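Hydrolase (Thermococcus thioreducens, PDB 6IAH) acts as a magnesium-binding phosphatase of the haloacid dehalogenase superfamily with diverse substrates, possibly including phosphoglycolate. Local coordinates at residues 31-36 with 66-71; 111-116 with 160-165. All coordinates share one frame; numbering follows the deposited sequence.

Contact 1 (31-36 with 66-71); sequences GLFGVE and FALSGR
Two helix C-termini meet here: F33 and V35, just past the end of helix 17-32, pack against L68 in the last turn of helix 56-68. L68 forks against the phenyl group. Its CD1 lies over one face of the F33 ring, 4.0 Å from the centroid and 14° off the ring normal, a CH-pi contact displaced slightly toward the rim. Its CD2 reaches the base of the same side chain, 3.7 Å from F33 CB. With F33 CG anti to the carbonyl carbon (chi1 -72°), the ring is carried alongside L68, chi2 near -83° turns a face to it, and the two side chains cross at about a right angle. V35 touches more lightly: its CG2 stands 4.1 Å from L68 CD2. Both helices belong to the all-helical region between strands 12-13 and 129-130, consistent with the cap domain of a HAD phosphatase, and L30 of helix 17-32 also touches V35 and L68. An alanine at L68 would lose both methyl branches and is likely to leave the F33 face without its apolar cover and V35 without this apolar contact. Each helix ends in a Schellman motif, with G34 and G70 at the positive phi that glycine adopts easily. The turn at G34 brings V35 back toward L68. On the other helix, S69 suits its place because its small hydroxyl serves the backbone twice: OG donates to F66 O at 2.6 Å and accepts from R71 N at 3.2 Å, the latter an ST turn leading into helix 72-78.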
loop_
_atom_site.group_PDB
_atom_site.type_symbol
_atom_site.label_atom_id
_atom_site.label_comp_id
_atom_site.label_asym_id
_atom_site.label_seq_id
_atom_site.Cartn_x
_atom_site.Cartn_y
_atom_site.Cartn_z
ATOM N N GLY A 31 -8.918 -20.291 12.927
ATOM C CA GLY A 31 -10.092 -21.188 12.854
ATOM C C GLY A 31 -9.684 -22.629 12.624
ATOM O O GLY A 31 -10.253 -23.523 13.202
ATOM N N LEU A 32 -8.630 -22.875 11.838
ATOM C CA LEU A 32 -8.117 -24.238 11.685
ATOM C C LEU A 32 -7.575 -24.860 12.964
ATOM O O LEU A 32 -7.583 -26.060 13.116
ATOM C CB LEU A 32 -7.014 -24.313 10.619
ATOM C CG LEU A 32 -7.306 -23.813 9.230
ATOM C CD1 LEU A 32 -6.090 -24.002 8.295
ATOM C CD2 LEU A 32 -8.527 -24.506 8.640
ATOM N N PHE A 33 -7.068 -24.034 13.842
ATOM C CA PHE A 33 -6.583 -24.440 15.093
ATOM C C PHE A 33 -7.682 -24.239 16.176
ATOM O O PHE A 33 -7.345 -24.234 17.322
ATOM C CB PHE A 33 -5.347 -23.614 15.451
ATOM C CG PHE A 33 -4.114 -23.934 14.648
ATOM C CD1 PHE A 33 -3.305 -25.005 15.004
ATOM C CD2 PHE A 33 -3.723 -23.117 13.613
ATOM C CE1 PHE A 33 -2.128 -25.269 14.317
ATOM C CE2 PHE A 33 -2.583 -23.372 12.880
ATOM C CZ PHE A 33 -1.770 -24.472 13.242
ATOM N N GLY A 34 -8.938 -24.047 15.787
ATOM C CA GLY A 34 -10.059 -23.887 16.746
ATOM C C GLY A 34 -9.960 -22.644 17.628
ATOM O O GLY A 34 -10.530 -22.613 18.722
ATOM N N VAL A 35 -9.244 -21.613 17.165
ATOM C CA VAL A 35 -9.139 -20.360 17.897
ATOM C C VAL A 35 -10.124 -19.371 17.251
ATOM O O VAL A 35 -10.001 -19.039 16.050
ATOM C CB VAL A 35 -7.691 -19.815 17.919
ATOM C CG1 VAL A 35 -7.647 -18.413 18.504
ATOM C CG2 VAL A 35 -6.751 -20.750 18.707
ATOM N N GLU A 36 -11.092 -18.937 18.049
ATOM C CA GLU A 36 -12.148 -18.046 17.624
ATOM C C GLU A 36 -11.923 -16.584 18.060
ATOM O O GLU A 36 -12.660 -15.723 17.650
ATOM C CB GLU A 36 -13.519 -18.553 18.139
ATOM C CG GLU A 36 -14.027 -19.803 17.433
ATOM C CD GLU A 36 -14.224 -19.581 15.932
ATOM O OE1 GLU A 36 -15.297 -19.079 15.552
ATOM O OE2 GLU A 36 -13.302 -19.884 15.129
ATOM N N PHE A 66 1.248 -15.197 16.852
ATOM C CA PHE A 66 1.099 -14.446 18.113
ATOM C C PHE A 66 -0.222 -14.810 18.777
ATOM O O PHE A 66 -0.263 -14.979 19.989
ATOM C CB PHE A 66 1.066 -12.921 17.883
ATOM C CG PHE A 66 2.421 -12.272 17.561
ATOM C CD1 PHE A 66 3.567 -12.998 17.439
ATOM C CD2 PHE A 66 2.506 -10.881 17.455
ATOM C CE1 PHE A 66 4.801 -12.378 17.158
ATOM C CE2 PHE A 66 3.749 -10.253 17.208
ATOM C CZ PHE A 66 4.867 -11.023 17.029
ATOM N N ALA A 67 -1.281 -14.857 18.000
ATOM C CA ALA A 67 -2.636 -15.145 18.548
ATOM C C ALA A 67 -2.775 -16.596 18.968
ATOM O O ALA A 67 -3.514 -16.890 19.919
ATOM C CB ALA A 67 -3.718 -14.771 17.563
ATOM N N LEU A 68 -2.067 -17.513 18.292
ATOM C CA LEU A 68 -2.016 -18.907 18.769
ATOM C C LEU A 68 -1.459 -19.024 20.142
ATOM O O LEU A 68 -1.826 -19.958 20.875
ATOM C CB LEU A 68 -1.187 -19.821 17.840
ATOM C CG LEU A 68 -1.915 -20.382 16.603
ATOM C CD1 LEU A 68 -0.941 -21.192 15.738
ATOM C CD2 LEU A 68 -3.063 -21.266 17.086
ATOM N N SER A 69 -0.518 -18.135 20.460
ATOM C CA SER A 69 0.168 -18.151 21.745
ATOM C C SER A 69 -0.723 -17.542 22.840
ATOM O O SER A 69 -0.380 -17.626 24.002
ATOM C CB SER A 69 1.459 -17.357 21.703
ATOM O OG SER A 69 1.201 -15.969 21.841
ATOM N N GLY A 70 -1.803 -16.882 22.478
ATOM C CA GLY A 70 -2.658 -16.258 23.498
ATOM C C GLY A 70 -2.112 -14.961 24.115
ATOM O O GLY A 70 -2.754 -14.421 25.048
ATOM N N ARG A 71 -0.976 -14.449 23.610
ATOM C CA ARG A 71 -0.323 -13.223 24.147
ATOM C C ARG A 71 -0.063 -12.175 23.038
ATOM O O ARG A 71 0.974 -11.485 23.046
ATOM C CB ARG A 71 1.006 -13.582 24.811
ATOM C CG ARG A 71 0.923 -14.705 25.820
ATOM C CD ARG A 71 2.143 -14.793 26.711
ATOM N NE ARG A 71 3.291 -15.240 25.942
ATOM C CZ ARG A 71 4.306 -14.488 25.502
ATOM N NH1 ARG A 71 4.411 -13.182 25.793
ATOM N NH2 ARG A 71 5.268 -15.081 24.778
#

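Contact 2 (111-116 with 160-165); sequences GREYPE and AERIIG
R162 and E113 form a salt bridge across the surface between the two parts of a HAD-type fold: R162 sits on helix 154-164, beside the parallel sheet of the core, and E113 in the loop after helix 100-110, the last helix of the probable cap. From the R162 CB, directed toward the loop, the chain runs extended from CG to NE; arginine suits the place, being long enough to span it, with the CA atoms of E113 and R162 12.5 Å apart. CZ comes within 3.6 Å of E113 OE1, and the two terminal nitrogens grip the carboxylate end-on, one to each oxygen. NH2 donates to E113 OE1 at 3.1 Å (153° at the hydrogen). It also forms a salt bridge with E158 OE1, one turn back on the same helix, so the guanidinium is shared by two carboxylates, which would probably favour its positive charge. E113 meets the arginine from the opposite direction, its chain bent at chi2, and also touches W125. E113 is modelled in two conformers, so the bridge, described for one of them, may not always be formed. The planar groups are far from coplanar, 71° apart: both oxygens lie near the guanidinium plane, yet both nitrogens approach from above the carboxylate plane. The straighter bond, at 160°, is the one from R162 NH1 to E113 OE2, 3.0 Å long.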
loop_
_atom_site.group_PDB
_atom_site.type_symbol
_atom_site.label_atom_id
_atom_site.label_comp_id
_atom_site.label_asym_id
_atom_site.label_seq_id
_atom_site.Cartn_x
_atom_site.Cartn_y
_atom_site.Cartn_z
ATOM N N GLY A 111 -10.348 -11.980 -4.510
ATOM C CA GLY A 111 -11.591 -12.678 -4.799
ATOM C C GLY A 111 -11.555 -13.290 -6.164
ATOM O O GLY A 111 -10.543 -13.895 -6.541
ATOM N N ARG A 112 -12.569 -12.971 -6.977
ATOM C CA ARG A 112 -12.667 -13.564 -8.302
ATOM C C ARG A 112 -11.599 -13.088 -9.265
ATOM O O ARG A 112 -11.403 -13.746 -10.310
ATOM C CB ARG A 112 -14.040 -13.375 -8.919
ATOM C CG ARG A 112 -15.136 -14.017 -8.084
ATOM C CD ARG A 112 -16.463 -13.664 -8.695
ATOM N NE ARG A 112 -17.533 -14.504 -8.177
ATOM C CZ ARG A 112 -18.817 -14.337 -8.449
ATOM N NH1 ARG A 112 -19.192 -13.330 -9.188
ATOM N NH2 ARG A 112 -19.712 -15.154 -7.943
ATOM N N GLU A 113 -10.912 -11.987 -8.935
ATOM C CA GLU A 113 -9.776 -11.519 -9.749
ATOM C C GLU A 113 -8.565 -12.438 -9.625
ATOM O O GLU A 113 -7.598 -12.300 -10.396
ATOM C CB GLU A 113 -9.359 -10.094 -9.381
ATOM C CG GLU A 113 -10.401 -8.983 -9.632
ATOM C CD GLU A 113 -10.776 -8.773 -11.085
ATOM O OE1 GLU A 113 -9.872 -8.846 -12.000
ATOM O OE2 GLU A 113 -11.972 -8.512 -11.332
ATOM N N TYR A 114 -8.600 -13.361 -8.661
ATOM C CA TYR A 114 -7.462 -14.281 -8.374
ATOM C C TYR A 114 -7.769 -15.648 -8.977
ATOM O O TYR A 114 -8.657 -16.368 -8.523
ATOM C CB TYR A 114 -7.225 -14.387 -6.895
ATOM C CG TYR A 114 -6.053 -15.259 -6.428
ATOM C CD1 TYR A 114 -4.794 -15.179 -7.043
ATOM C CD2 TYR A 114 -6.193 -16.098 -5.326
ATOM C CE1 TYR A 114 -3.724 -15.944 -6.591
ATOM C CE2 TYR A 114 -5.139 -16.870 -4.867
ATOM C CZ TYR A 114 -3.909 -16.778 -5.505
ATOM O OH TYR A 114 -2.868 -17.497 -5.045
ATOM N N PRO A 115 -7.063 -15.981 -10.068
ATOM C CA PRO A 115 -7.354 -17.230 -10.748
ATOM C C PRO A 115 -7.064 -18.490 -9.931
ATOM O O PRO A 115 -7.631 -19.503 -10.203
ATOM C CB PRO A 115 -6.415 -17.212 -11.970
ATOM C CG PRO A 115 -5.881 -15.896 -12.091
ATOM C CD PRO A 115 -6.036 -15.188 -10.774
ATOM N N GLU A 116 -6.202 -18.413 -8.931
ATOM C CA GLU A 116 -5.944 -19.568 -8.095
ATOM C C GLU A 116 -6.699 -19.473 -6.745
ATOM O O GLU A 116 -6.243 -20.045 -5.791
ATOM C CB GLU A 116 -4.427 -19.708 -7.874
ATOM C CG GLU A 116 -3.623 -20.090 -9.136
ATOM C CD GLU A 116 -3.388 -18.933 -10.097
ATOM O OE1 GLU A 116 -3.319 -17.744 -9.655
ATOM O OE2 GLU A 116 -3.286 -19.222 -11.309
ATOM N N ALA A 160 -6.497 -0.315 -9.531
ATOM C CA ALA A 160 -6.583 1.085 -9.180
ATOM C C ALA A 160 -7.186 1.938 -10.310
ATOM O O ALA A 160 -8.024 2.778 -10.043
ATOM C CB ALA A 160 -5.226 1.613 -8.809
ATOM N N GLU A 161 -6.713 1.722 -11.544
ATOM C CA GLU A 161 -7.322 2.351 -12.691
ATOM C C GLU A 161 -8.827 2.102 -12.863
ATOM O O GLU A 161 -9.553 2.989 -13.288
ATOM C CB GLU A 161 -6.609 1.951 -13.961
ATOM C CG GLU A 161 -5.218 2.488 -13.966
ATOM C CD GLU A 161 -4.389 1.945 -15.106
ATOM O OE1 GLU A 161 -4.659 0.823 -15.588
ATOM O OE2 GLU A 161 -3.482 2.665 -15.532
ATOM N N ARG A 162 -9.313 0.927 -12.473
ATOM C CA ARG A 162 -10.747 0.664 -12.424
ATOM C C ARG A 162 -11.442 1.480 -11.371
ATOM O O ARG A 162 -12.512 2.057 -11.615
ATOM C CB ARG A 162 -11.030 -0.813 -12.172
ATOM C CG ARG A 162 -10.523 -1.711 -13.320
ATOM C CD ARG A 162 -10.998 -3.116 -12.982
ATOM N NE ARG A 162 -10.152 -4.146 -13.535
ATOM C CZ ARG A 162 -10.266 -5.429 -13.178
ATOM N NH1 ARG A 162 -11.232 -5.845 -12.381
ATOM N NH2 ARG A 162 -9.464 -6.290 -13.672
ATOM N N ILE A 163 -10.836 1.556 -10.212
ATOM C CA ILE A 163 -11.456 2.272 -9.078
ATOM C C ILE A 163 -11.559 3.775 -9.385
ATOM O O ILE A 163 -12.542 4.388 -9.083
ATOM C CB ILE A 163 -10.649 2.030 -7.773
ATOM C CG1 ILE A 163 -10.805 0.568 -7.323
ATOM C CG2 ILE A 163 -11.107 2.938 -6.612
ATOM C CD1 ILE A 163 -9.719 0.070 -6.454
ATOM N N ILE A 164 -10.475 4.322 -9.960
ATOM C CA ILE A 164 -10.339 5.737 -10.272
ATOM C C ILE A 164 -11.155 6.124 -11.495
ATOM O O ILE A 164 -11.798 7.161 -11.504
ATOM C CB ILE A 164 -8.845 6.105 -10.490
ATOM C CG1 ILE A 164 -8.088 5.963 -9.169
ATOM C CG2 ILE A 164 -8.675 7.526 -11.042
ATOM C CD1 ILE A 164 -6.596 5.808 -9.289
ATOM N N GLY A 165 -11.153 5.275 -12.513
ATOM C CA GLY A 165 -11.754 5.574 -13.781
ATOM C C GLY A 165 -10.833 6.402 -14.642
ATOM O O GLY A 165 -11.293 7.293 -15.384
#

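How the contacts relate
Both contacts lie on the surface, away from the magnesium sites, but they join different things. Contact 1 stays within the helical region, fastening the ends of two of its helices, its centre about 27 Å from that of the chain. Contact 2, its centre about 15 Å from that of the chain, connects the loop leaving the helical region to a helix of the sheet-bearing core. Their chemistry follows: apolar side chains, an aromatic and two aliphatic, touch where the backbones run close, whereas two long charged ones bridge a wide separation. The contacts follow one another along the chain, share no helix, and come no closer than about 15 Å between nearest atoms.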